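Local coordinates for germination protein (Bacillus megaterium, PDB 6O59), which forms the A subunit of the spore germinant receptor GerK3, present here as its N-terminal domain, and probably takes part in sensing the nutrients that trigger germination, at residues S11-L16 with D96-L101; A42-I47 with D58-S63; R202-N207 with T229-I234; I213-S216 with E220-I223. One frame throughout, in Å; residues are numbered along the deposited sequence.

Contact 1: residues S11-L16 with D96-L101; sequences SENLTL and DNWNDL
Trp98, in the first turn of helix 98-106, reaches across to helix 10-20 and meets Leu16 and Asn13 with its six-membered ring. The apolar share belongs to Leu16. Its CD1 lies 3.6 Å from Trp98 CZ2, and Leu16 CB lies 3.7 Å from Trp98 CH2. The two side chains run at about a right angle, and the methyl comes in obliquely to the indole.

The polar share belongs to Asn13, one turn earlier in the helix. Asn13 OD1 is 3.5 Å from Trp98 CZ2, and the backbone Asn13 O is 3.6 Å from Trp98 CH2. The amide plane is turned 56° from the indole plane. A chi1 of -74° sets the Asn13 amide beside its own backbone N, and ND2 then donates a hydrogen bond to Lys7 O.

Asn13 touches Ile113 and Leu101 touches Leu111, so both helices rest on strand 110-114. The two segments touch through van der Waals contacts. The weakly positive C-H groups of the indole probably suit the nearby oxygens, while its ring makes a cation-pi contact with Lys20, on the same helix as Asn13 and Leu16. One large side chain thus joins two helices without a strong polar bond.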
loop_
_atom_site.group_PDB
_atom_site.type_symbol
_atom_site.label_atom_id
_atom_site.label_comp_id
_atom_site.label_asym_id
_atom_site.label_seq_id
_atom_site.Cartn_x
_atom_site.Cartn_y
_atom_site.Cartn_z
ATOM N N SER A 11 15.212 10.802 6.825
ATOM C CA SER A 11 14.314 11.773 6.201
ATOM C C SER A 11 14.326 11.619 4.687
ATOM O O SER A 11 13.263 11.618 4.059
ATOM C CB SER A 11 14.741 13.190 6.577
ATOM O OG SER A 11 16.083 13.460 6.198
ATOM N N GLU A 12 15.542 11.462 4.115
ATOM C CA GLU A 12 15.792 11.301 2.689
ATOM C C GLU A 12 15.233 9.973 2.187
ATOM O O GLU A 12 14.648 9.926 1.100
ATOM C CB GLU A 12 17.291 11.416 2.379
ATOM C CG GLU A 12 17.834 12.829 2.548
ATOM C CD GLU A 12 19.207 13.125 1.970
ATOM O OE1 GLU A 12 19.344 14.179 1.310
ATOM O OE2 GLU A 12 20.145 12.322 2.189
ATOM N N ASN A 13 15.376 8.901 2.991
ATOM C CA ASN A 13 14.884 7.574 2.627
ATOM C C ASN A 13 13.382 7.539 2.666
ATOM O O ASN A 13 12.771 6.913 1.799
ATOM C CB ASN A 13 15.468 6.509 3.534
ATOM C CG ASN A 13 16.913 6.228 3.235
ATOM O OD1 ASN A 13 17.322 6.073 2.075
ATOM N ND2 ASN A 13 17.725 6.168 4.275
ATOM N N LEU A 14 12.778 8.243 3.634
ATOM C CA LEU A 14 11.325 8.276 3.768
ATOM C C LEU A 14 10.705 9.108 2.645
ATOM O O LEU A 14 9.757 8.644 2.018
ATOM C CB LEU A 14 10.880 8.775 5.165
ATOM C CG LEU A 14 11.304 7.907 6.370
ATOM C CD1 LEU A 14 10.774 8.470 7.656
ATOM C CD2 LEU A 14 10.862 6.436 6.225
ATOM N N THR A 15 11.277 10.281 2.333
ATOM C CA THR A 15 10.749 11.114 1.247
ATOM C C THR A 15 10.747 10.343 -0.075
ATOM O O THR A 15 9.745 10.394 -0.792
ATOM C CB THR A 15 11.524 12.421 1.109
ATOM O OG1 THR A 15 12.902 12.117 1.190
ATOM C CG2 THR A 15 11.160 13.433 2.181
ATOM N N LEU A 16 11.840 9.572 -0.347
ATOM C CA LEU A 16 12.035 8.766 -1.552
ATOM C C LEU A 16 11.070 7.581 -1.618
ATOM O O LEU A 16 10.620 7.267 -2.717
ATOM C CB LEU A 16 13.495 8.298 -1.690
ATOM C CG LEU A 16 14.487 9.355 -2.268
ATOM C CD1 LEU A 16 15.905 8.981 -1.984
ATOM C CD2 LEU A 16 14.317 9.549 -3.767
ATOM N N ASP A 96 20.414 -2.750 0.611
ATOM C CA ASP A 96 21.361 -1.620 0.482
ATOM C C ASP A 96 21.228 -0.875 -0.883
ATOM O O ASP A 96 22.116 -0.106 -1.271
ATOM C CB ASP A 96 22.817 -2.094 0.708
ATOM C CG ASP A 96 23.390 -2.987 -0.376
ATOM O OD1 ASP A 96 22.609 -3.746 -1.005
ATOM O OD2 ASP A 96 24.620 -2.941 -0.589
ATOM N N ASN A 97 20.094 -1.102 -1.577
ATOM C CA ASN A 97 19.707 -0.493 -2.850
ATOM C C ASN A 97 18.177 -0.459 -2.919
ATOM O O ASN A 97 17.515 -1.217 -2.189
ATOM C CB ASN A 97 20.335 -1.212 -4.046
ATOM C CG ASN A 97 19.690 -2.512 -4.426
ATOM O OD1 ASN A 97 19.903 -3.548 -3.793
ATOM N ND2 ASN A 97 18.903 -2.480 -5.484
ATOM N N TRP A 98 17.616 0.458 -3.743
ATOM C CA TRP A 98 16.165 0.686 -3.845
ATOM C C TRP A 98 15.364 -0.514 -4.364
ATOM O O TRP A 98 14.283 -0.774 -3.821
ATOM C CB TRP A 98 15.848 1.937 -4.676
ATOM C CG TRP A 98 16.209 3.174 -3.915
ATOM C CD1 TRP A 98 17.328 3.933 -4.084
ATOM C CD2 TRP A 98 15.585 3.641 -2.707
ATOM N NE1 TRP A 98 17.396 4.900 -3.109
ATOM C CE2 TRP A 98 16.339 4.744 -2.249
ATOM C CE3 TRP A 98 14.435 3.259 -1.990
ATOM C CZ2 TRP A 98 15.985 5.469 -1.108
ATOM C CZ3 TRP A 98 14.087 3.974 -0.858
ATOM C CH2 TRP A 98 14.856 5.066 -0.427
ATOM N N ASN A 99 15.885 -1.249 -5.373
ATOM C CA ASN A 99 15.199 -2.395 -5.961
ATOM C C ASN A 99 14.860 -3.447 -4.897
ATOM O O ASN A 99 13.685 -3.828 -4.765
ATOM C CB ASN A 99 16.027 -3.007 -7.082
ATOM C CG ASN A 99 15.217 -3.337 -8.306
ATOM O OD1 ASN A 99 14.441 -4.311 -8.329
ATOM N ND2 ASN A 99 15.378 -2.523 -9.350
ATOM N N ASP A 100 15.886 -3.864 -4.109
ATOM C CA ASP A 100 15.780 -4.854 -3.034
ATOM C C ASP A 100 14.858 -4.388 -1.915
ATOM O O ASP A 100 14.046 -5.177 -1.415
ATOM C CB ASP A 100 17.170 -5.174 -2.471
ATOM C CG ASP A 100 18.047 -6.009 -3.376
ATOM O OD1 ASP A 100 17.536 -6.511 -4.409
ATOM O OD2 ASP A 100 19.246 -6.174 -3.049
ATOM N N LEU A 101 14.983 -3.108 -1.528
ATOM C CA LEU A 101 14.154 -2.491 -0.492
ATOM C C LEU A 101 12.691 -2.540 -0.909
ATOM O O LEU A 101 11.858 -3.081 -0.176
ATOM C CB LEU A 101 14.597 -1.027 -0.237
ATOM C CG LEU A 101 13.843 -0.247 0.845
ATOM C CD1 LEU A 101 14.787 0.601 1.640
ATOM C CD2 LEU A 101 12.770 0.642 0.250
#

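Contact 2: residues A42-I47 with D58-S63; sequences AAIVYI and DYLLQS
Ile44 and Leu60 mark the closest backbone approach, with their CA atoms 8.4 Å apart. Residues 42-47 make up most of strand 40-47, including its end. Residues 58-63 close helix 54-62. Ser63 follows that helix with a positive phi of 52° and completes a Schellman motif. Its N makes a weak bond to Leu60 O.

The spacing leaves the contact to side chains. Ile44 is the single residue that carries it from the strand. A chi2 of 172° stretches its CG1 branch, so CD1 reaches the helix first. Ile44 CD1 lies 3.7 Å from Leu60 CD1. The same methyl lies 3.7 Å from Leu61 CG, and Leu61 CD2 is equally near. Ile44 and Leu61 meet tip to tip, whereas Leu60 slants across the isoleucine and also touches its CG1 at 3.8 Å through CD1. The methyl therefore sits against two successive leucines of one helical turn.

Two neighbours extend the same apolar layer. Phe32 of strand 27-34 touches both Ile44 and Leu61, and Leu60 also rests on Leu112 of strand 110-114. Gln57, one turn earlier in the helix, is a further neighbour of Ile44.

Across the two segments every touching group is aliphatic. The helix is held on this face of the sheet by dispersion and the exclusion of water, with no directional bond between the two segments to fix its exact orientation.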
loop_
_atom_site.group_PDB
_atom_site.type_symbol
_atom_site.label_atom_id
_atom_site.label_comp_id
_atom_site.label_asym_id
_atom_site.label_seq_id
_atom_site.Cartn_x
_atom_site.Cartn_y
_atom_site.Cartn_z
ATOM N N ALA A 42 14.450 6.530 14.236
ATOM C CA ALA A 42 14.249 5.318 13.447
ATOM C C ALA A 42 12.808 5.254 12.957
ATOM O O ALA A 42 11.961 6.003 13.446
ATOM C CB ALA A 42 14.598 4.087 14.272
ATOM N N ALA A 43 12.533 4.399 11.967
ATOM C CA ALA A 43 11.181 4.234 11.426
ATOM C C ALA A 43 10.889 2.800 11.009
ATOM O O ALA A 43 11.795 2.099 10.533
ATOM C CB ALA A 43 10.958 5.163 10.235
ATOM N N ILE A 44 9.610 2.376 11.193
ATOM C CA ILE A 44 9.062 1.105 10.703
ATOM C C ILE A 44 8.219 1.440 9.480
ATOM O O ILE A 44 7.323 2.293 9.563
ATOM C CB ILE A 44 8.247 0.251 11.713
ATOM C CG1 ILE A 44 8.715 0.455 13.169
ATOM C CG2 ILE A 44 8.265 -1.234 11.288
ATOM C CD1 ILE A 44 7.835 -0.217 14.247
ATOM N N VAL A 45 8.524 0.808 8.345
ATOM C CA VAL A 45 7.776 1.023 7.107
ATOM C C VAL A 45 7.201 -0.317 6.677
ATOM O O VAL A 45 7.961 -1.269 6.478
ATOM C CB VAL A 45 8.602 1.697 5.963
ATOM C CG1 VAL A 45 7.716 1.995 4.754
ATOM C CG2 VAL A 45 9.289 2.974 6.433
ATOM N N TYR A 46 5.869 -0.388 6.514
ATOM C CA TYR A 46 5.187 -1.606 6.086
ATOM C C TYR A 46 3.871 -1.304 5.348
ATOM O O TYR A 46 3.270 -0.252 5.570
ATOM C CB TYR A 46 4.927 -2.527 7.302
ATOM C CG TYR A 46 3.973 -1.968 8.336
ATOM C CD1 TYR A 46 4.424 -1.111 9.339
ATOM C CD2 TYR A 46 2.627 -2.320 8.332
ATOM C CE1 TYR A 46 3.547 -0.591 10.291
ATOM C CE2 TYR A 46 1.738 -1.797 9.269
ATOM C CZ TYR A 46 2.204 -0.938 10.253
ATOM O OH TYR A 46 1.325 -0.445 11.191
ATOM N N ILE A 47 3.408 -2.254 4.501
ATOM C CA ILE A 47 2.115 -2.165 3.799
ATOM C C ILE A 47 1.049 -2.818 4.695
ATOM O O ILE A 47 1.148 -4.003 5.034
ATOM C CB ILE A 47 2.096 -2.769 2.346
ATOM C CG1 ILE A 47 3.116 -2.104 1.415
ATOM C CG2 ILE A 47 0.705 -2.693 1.727
ATOM C CD1 ILE A 47 3.291 -2.856 0.206
ATOM N N ASP A 58 5.616 -3.848 18.676
ATOM C CA ASP A 58 5.620 -3.856 20.136
ATOM C C ASP A 58 7.035 -3.712 20.655
ATOM O O ASP A 58 7.292 -2.846 21.493
ATOM C CB ASP A 58 5.002 -5.165 20.673
ATOM C CG ASP A 58 3.491 -5.276 20.588
ATOM O OD1 ASP A 58 2.858 -4.362 20.014
ATOM O OD2 ASP A 58 2.941 -6.279 21.098
ATOM N N TYR A 59 7.960 -4.546 20.127
ATOM C CA TYR A 59 9.363 -4.550 20.528
ATOM C C TYR A 59 9.984 -3.171 20.277
ATOM O O TYR A 59 10.511 -2.555 21.205
ATOM C CB TYR A 59 10.140 -5.659 19.783
ATOM C CG TYR A 59 11.648 -5.514 19.874
ATOM C CD1 TYR A 59 12.366 -4.836 18.888
ATOM C CD2 TYR A 59 12.357 -6.047 20.948
ATOM C CE1 TYR A 59 13.742 -4.650 18.995
ATOM C CE2 TYR A 59 13.741 -5.895 21.048
ATOM C CZ TYR A 59 14.431 -5.197 20.067
ATOM O OH TYR A 59 15.796 -5.049 20.153
ATOM N N LEU A 60 9.875 -2.687 19.025
ATOM C CA LEU A 60 10.454 -1.440 18.564
ATOM C C LEU A 60 9.845 -0.210 19.206
ATOM O O LEU A 60 10.585 0.581 19.796
ATOM C CB LEU A 60 10.327 -1.348 17.040
ATOM C CG LEU A 60 11.219 -2.311 16.239
ATOM C CD1 LEU A 60 10.864 -2.281 14.762
ATOM C CD2 LEU A 60 12.725 -2.027 16.465
ATOM N N LEU A 61 8.513 -0.053 19.114
ATOM C CA LEU A 61 7.790 1.121 19.592
ATOM C C LEU A 61 7.606 1.168 21.112
ATOM O O LEU A 61 7.282 2.237 21.632
ATOM C CB LEU A 61 6.441 1.260 18.880
ATOM C CG LEU A 61 6.483 1.284 17.350
ATOM C CD1 LEU A 61 5.097 1.321 16.769
ATOM C CD2 LEU A 61 7.293 2.435 16.825
ATOM N N GLN A 62 7.831 0.063 21.831
ATOM C CA GLN A 62 7.752 0.112 23.300
ATOM C C GLN A 62 9.153 0.016 23.882
ATOM O O GLN A 62 9.302 0.114 25.096
ATOM C CB GLN A 62 6.856 -0.987 23.893
ATOM C CG GLN A 62 5.380 -0.885 23.550
ATOM C CD GLN A 62 4.628 -2.180 23.757
ATOM O OE1 GLN A 62 3.711 -2.499 22.997
ATOM N NE2 GLN A 62 4.975 -2.950 24.793
ATOM N N SER A 63 10.184 -0.153 22.999
ATOM C CA SER A 63 11.622 -0.325 23.285
ATOM C C SER A 63 11.797 -1.466 24.301
ATOM O O SER A 63 12.083 -1.229 25.479
ATOM C CB SER A 63 12.262 0.982 23.750
ATOM O OG SER A 63 13.674 0.906 23.655
#

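Contact 3: residues R202-N207 with T229-I234; sequences RKRLKN and TPFPTI
Arg204 and Phe231 bury most of this contact, and Pro232 adds a smaller share. Phe231 CD1 stands 3.6 Å above the plane of the Arg204 guanidinium, over its centre. The guanidinium and ring planes are 69° apart. Arg204 NE sits at the ring edge, in the ring plane, 3.7 Å from Phe231 CD1. The arginine chain bends at chi2 (-60°), which folds it over the loop backbone. Its CG comes within 3.4 Å of Phe231 O.

The charged end has its own partner. Arg204 NH1 forms a salt bridge with Glu200, one turn earlier in the helix, and Phe231 touches Glu200 too.

Pro232 follows a cis peptide bond. Its CB lies over one face of the Phe231 ring, and its CD packs 4.1 Å from Arg204 CB.

The contact joins the end of helix 195-206 to the loop between helix 219-224 and strand 235-237. Phe231 and Pro232 both lean on Ile201 of the helix. Pro232 also reaches Ala265 of strand 262-265, while Leu205 on the helix packs on Leu186 of strand 182-189. The loop thus runs along the helix and inward to the sheet.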
loop_
_atom_site.group_PDB
_atom_site.type_symbol
_atom_site.label_atom_id
_atom_site.label_comp_id
_atom_site.label_asym_id
_atom_site.label_seq_id
_atom_site.Cartn_x
_atom_site.Cartn_y
_atom_site.Cartn_z
ATOM N N ARG A 202 -10.673 10.221 -12.203
ATOM C CA ARG A 202 -10.562 10.857 -10.889
ATOM C C ARG A 202 -11.505 12.070 -10.802
ATOM O O ARG A 202 -12.249 12.186 -9.824
ATOM C CB ARG A 202 -9.102 11.259 -10.628
ATOM C CG ARG A 202 -8.832 11.896 -9.260
ATOM C CD ARG A 202 -7.480 12.577 -9.253
ATOM N NE ARG A 202 -6.383 11.616 -9.409
ATOM C CZ ARG A 202 -5.252 11.857 -10.066
ATOM N NH1 ARG A 202 -4.319 10.919 -10.159
ATOM N NH2 ARG A 202 -5.041 13.041 -10.628
ATOM N N LYS A 203 -11.485 12.940 -11.838
ATOM C CA LYS A 203 -12.323 14.134 -11.995
ATOM C C LYS A 203 -13.813 13.749 -11.932
ATOM O O LYS A 203 -14.549 14.356 -11.163
ATOM C CB LYS A 203 -11.976 14.838 -13.323
ATOM C CG LYS A 203 -12.895 15.978 -13.764
ATOM C CD LYS A 203 -12.645 16.339 -15.226
ATOM C CE LYS A 203 -13.806 17.067 -15.856
ATOM N NZ LYS A 203 -13.567 17.341 -17.300
ATOM N N ARG A 204 -14.236 12.716 -12.686
ATOM C CA ARG A 204 -15.623 12.237 -12.715
ATOM C C ARG A 204 -16.061 11.713 -11.359
ATOM O O ARG A 204 -17.187 11.985 -10.942
ATOM C CB ARG A 204 -15.825 11.137 -13.778
ATOM C CG ARG A 204 -15.714 11.605 -15.225
ATOM C CD ARG A 204 -16.716 12.680 -15.604
ATOM N NE ARG A 204 -17.014 12.687 -17.040
ATOM C CZ ARG A 204 -16.240 13.245 -17.971
ATOM N NH1 ARG A 204 -15.089 13.815 -17.633
ATOM N NH2 ARG A 204 -16.604 13.217 -19.246
ATOM N N LEU A 205 -15.180 10.950 -10.685
ATOM C CA LEU A 205 -15.432 10.346 -9.377
ATOM C C LEU A 205 -15.761 11.386 -8.330
ATOM O O LEU A 205 -16.751 11.241 -7.615
ATOM C CB LEU A 205 -14.221 9.532 -8.920
ATOM C CG LEU A 205 -14.236 8.061 -9.252
ATOM C CD1 LEU A 205 -13.120 7.367 -8.534
ATOM C CD2 LEU A 205 -15.550 7.410 -8.843
ATOM N N LYS A 206 -14.956 12.452 -8.272
ATOM C CA LYS A 206 -15.103 13.552 -7.333
ATOM C C LYS A 206 -16.539 14.134 -7.330
ATOM O O LYS A 206 -17.028 14.538 -6.266
ATOM C CB LYS A 206 -14.067 14.649 -7.663
ATOM C CG LYS A 206 -13.883 15.734 -6.588
ATOM C CD LYS A 206 -13.232 15.217 -5.286
ATOM C CE LYS A 206 -14.202 15.178 -4.124
ATOM N NZ LYS A 206 -13.620 14.489 -2.943
ATOM N N ASN A 207 -17.216 14.134 -8.496
ATOM C CA ASN A 207 -18.567 14.684 -8.641
ATOM C C ASN A 207 -19.632 13.615 -8.981
ATOM O O ASN A 207 -20.771 13.977 -9.296
ATOM C CB ASN A 207 -18.573 15.779 -9.718
ATOM C CG ASN A 207 -17.445 16.776 -9.600
ATOM O OD1 ASN A 207 -16.448 16.706 -10.333
ATOM N ND2 ASN A 207 -17.577 17.723 -8.678
ATOM N N THR A 229 -25.438 5.412 -19.269
ATOM C CA THR A 229 -24.376 5.481 -18.280
ATOM C C THR A 229 -23.336 6.515 -18.725
ATOM O O THR A 229 -22.701 6.345 -19.768
ATOM C CB THR A 229 -23.763 4.078 -18.044
ATOM O OG1 THR A 229 -24.803 3.115 -17.841
ATOM C CG2 THR A 229 -22.777 4.050 -16.880
ATOM N N PRO A 230 -23.123 7.579 -17.925
ATOM C CA PRO A 230 -22.088 8.562 -18.294
ATOM C C PRO A 230 -20.680 7.989 -18.093
ATOM O O PRO A 230 -20.506 6.986 -17.387
ATOM C CB PRO A 230 -22.368 9.732 -17.345
ATOM C CG PRO A 230 -22.956 9.083 -16.130
ATOM C CD PRO A 230 -23.766 7.919 -16.635
ATOM N N PHE A 231 -19.682 8.630 -18.717
ATOM C CA PHE A 231 -18.285 8.239 -18.616
ATOM C C PHE A 231 -17.772 8.341 -17.157
ATOM O O PHE A 231 -17.980 9.360 -16.496
ATOM C CB PHE A 231 -17.406 9.102 -19.557
ATOM C CG PHE A 231 -15.918 8.917 -19.352
ATOM C CD1 PHE A 231 -15.218 9.716 -18.453
ATOM C CD2 PHE A 231 -15.228 7.900 -20.011
ATOM C CE1 PHE A 231 -13.853 9.513 -18.229
ATOM C CE2 PHE A 231 -13.865 7.694 -19.781
ATOM C CZ PHE A 231 -13.188 8.504 -18.896
ATOM N N PRO A 232 -17.033 7.326 -16.668
ATOM C CA PRO A 232 -16.712 6.055 -17.324
ATOM C C PRO A 232 -17.691 4.950 -16.930
ATOM O O PRO A 232 -18.175 4.922 -15.796
ATOM C CB PRO A 232 -15.295 5.770 -16.808
ATOM C CG PRO A 232 -15.265 6.403 -15.398
ATOM C CD PRO A 232 -16.436 7.383 -15.318
ATOM N N THR A 233 -17.968 4.022 -17.860
ATOM C CA THR A 233 -18.780 2.841 -17.563
ATOM C C THR A 233 -17.975 2.002 -16.604
ATOM O O THR A 233 -16.742 1.991 -16.702
ATOM C CB THR A 233 -19.137 2.078 -18.827
ATOM O OG1 THR A 233 -17.942 1.697 -19.523
ATOM C CG2 THR A 233 -20.056 2.855 -19.707
ATOM N N ILE A 234 -18.636 1.347 -15.651
ATOM C CA ILE A 234 -17.896 0.568 -14.655
ATOM C C ILE A 234 -18.311 -0.910 -14.705
ATOM O O ILE A 234 -19.459 -1.246 -15.052
ATOM C CB ILE A 234 -17.997 1.155 -13.208
ATOM C CG1 ILE A 234 -19.461 1.238 -12.720
ATOM C CG2 ILE A 234 -17.297 2.512 -13.105
ATOM C CD1 ILE A 234 -19.661 1.550 -11.218
#

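Contact 4: residues I213-S216 with E220-I223; sequences ILES and EQLI
Gln221 is bent at chi2 (108°), and this turns its amide back toward Glu215. Glu215 stays extended beyond CG (chi2 180°), so its aliphatic part runs past the glutamine oxygen.

The glutamine does most of the touching. Gln221 OE1 lies 3.4 Å from Glu215 CG. The two side chains approach at a slant, with the carboxylate and amide planes 66° apart. The same OE1 also comes near the backbone Glu215 O. Both atoms are acceptors, so the pair is not hydrogen-bonded. Gln221 CD is 3.4 Å from Glu215 O, and Gln221 CB is 3.9 Å from Ser216 O.

Leu222 brings a methyl to a backbone carbonyl: its CD2 lies 3.5 Å from Ser216 O. Leu222 CG stands 3.7 Å from the same Ser216 O. Ser216 takes part through its backbone. Its hydroxyl turns back instead and is hydrogen-bonded to Ser212 O of helix 210-215.

The contact sits at the surface, where two short, consecutive helices meet. Three residues separate the two segments in the chain. Residues 213-216 meet residues 220-223, and the CA atoms of Ser216 and Gln221 are 5.6 Å apart. Leu214 touches Thr259, and Ile213 touches Ile234, just ahead of strand 235-237. Ile213 also touches Ile208, ahead of helix 210-215. Ser216 itself touches Thr227, in the loop that follows helix 219-224.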
loop_
_atom_site.group_PDB
_atom_site.type_symbol
_atom_site.label_atom_id
_atom_site.label_comp_id
_atom_site.label_asym_id
_atom_site.label_seq_id
_atom_site.Cartn_x
_atom_site.Cartn_y
_atom_site.Cartn_z
ATOM N N ILE A 213 -25.534 5.579 -9.380
ATOM C CA ILE A 213 -24.752 4.776 -10.313
ATOM C C ILE A 213 -24.849 3.305 -9.923
ATOM O O ILE A 213 -25.170 2.478 -10.779
ATOM C CB ILE A 213 -23.275 5.271 -10.394
ATOM C CG1 ILE A 213 -23.134 6.611 -11.175
ATOM C CG2 ILE A 213 -22.319 4.206 -10.942
ATOM C CD1 ILE A 213 -23.537 6.638 -12.729
ATOM N N LEU A 214 -24.612 2.982 -8.643
ATOM C CA LEU A 214 -24.646 1.598 -8.166
ATOM C C LEU A 214 -26.059 1.028 -8.167
ATOM O O LEU A 214 -26.248 -0.097 -8.624
ATOM C CB LEU A 214 -23.997 1.453 -6.781
ATOM C CG LEU A 214 -22.470 1.646 -6.737
ATOM C CD1 LEU A 214 -21.992 1.613 -5.344
ATOM C CD2 LEU A 214 -21.728 0.597 -7.570
ATOM N N GLU A 215 -27.050 1.821 -7.729
ATOM C CA GLU A 215 -28.457 1.418 -7.699
ATOM C C GLU A 215 -28.974 1.106 -9.115
ATOM O O GLU A 215 -29.813 0.216 -9.271
ATOM C CB GLU A 215 -29.292 2.513 -7.053
ATOM C CG GLU A 215 -30.496 2.001 -6.289
ATOM C CD GLU A 215 -31.334 3.086 -5.640
ATOM O OE1 GLU A 215 -30.832 4.222 -5.470
ATOM O OE2 GLU A 215 -32.499 2.793 -5.290
ATOM N N SER A 216 -28.444 1.807 -10.145
ATOM C CA SER A 216 -28.803 1.587 -11.560
ATOM C C SER A 216 -28.323 0.210 -12.046
ATOM O O SER A 216 -28.839 -0.302 -13.040
ATOM C CB SER A 216 -28.226 2.687 -12.456
ATOM O OG SER A 216 -28.968 3.901 -12.404
ATOM N N GLU A 220 -33.250 -5.433 -10.700
ATOM C CA GLU A 220 -34.589 -4.845 -10.796
ATOM C C GLU A 220 -34.608 -3.600 -11.703
ATOM O O GLU A 220 -35.486 -3.489 -12.564
ATOM C CB GLU A 220 -35.142 -4.498 -9.400
ATOM C CG GLU A 220 -34.162 -3.850 -8.426
ATOM C CD GLU A 220 -33.423 -4.817 -7.519
ATOM O OE1 GLU A 220 -33.790 -4.909 -6.324
ATOM O OE2 GLU A 220 -32.479 -5.483 -8.001
ATOM N N GLN A 221 -33.634 -2.686 -11.519
ATOM C CA GLN A 221 -33.477 -1.461 -12.303
ATOM C C GLN A 221 -33.019 -1.758 -13.725
ATOM O O GLN A 221 -33.427 -1.043 -14.634
ATOM C CB GLN A 221 -32.479 -0.513 -11.635
ATOM C CG GLN A 221 -33.147 0.691 -11.001
ATOM C CD GLN A 221 -33.131 0.623 -9.500
ATOM O OE1 GLN A 221 -32.652 1.540 -8.836
ATOM N NE2 GLN A 221 -33.661 -0.455 -8.926
ATOM N N LEU A 222 -32.169 -2.793 -13.930
ATOM C CA LEU A 222 -31.713 -3.165 -15.272
ATOM C C LEU A 222 -32.846 -3.778 -16.081
ATOM O O LEU A 222 -32.916 -3.565 -17.286
ATOM C CB LEU A 222 -30.534 -4.146 -15.221
ATOM C CG LEU A 222 -29.218 -3.611 -14.708
ATOM C CD1 LEU A 222 -28.248 -4.730 -14.501
ATOM C CD2 LEU A 222 -28.649 -2.568 -15.635
ATOM N N ILE A 223 -33.724 -4.545 -15.413
ATOM C CA ILE A 223 -34.887 -5.207 -16.002
ATOM C C ILE A 223 -35.888 -4.157 -16.526
ATOM O O ILE A 223 -36.381 -4.327 -17.640
ATOM C CB ILE A 223 -35.526 -6.196 -14.954
ATOM C CG1 ILE A 223 -34.948 -7.627 -15.120
ATOM C CG2 ILE A 223 -37.079 -6.200 -14.940
ATOM C CD1 ILE A 223 -35.279 -8.663 -13.976
#

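How the contacts relate
Contacts 1 and 2 lie on either face of the first antiparallel sheet, and contacts 3 and 4 belong to the surroundings of the second. Contact 2 is nested in the chain loop closed by contact 1. Their centres are 17 Å apart, and Leu14 CD2 packs 3.8 Å from Val45 CG2. Contact 4 is likewise nested within contact 3. Those centres are 16 Å apart, and Pro230 CD meets Ile213 CD1 at 4.1 Å. The two pairs lie on opposite sides of the chain's centre. Contacts 1 and 3 have centres 35 Å apart and nearest atoms about 17 Å apart. Contacts 2 and 4 have centres 47 Å apart.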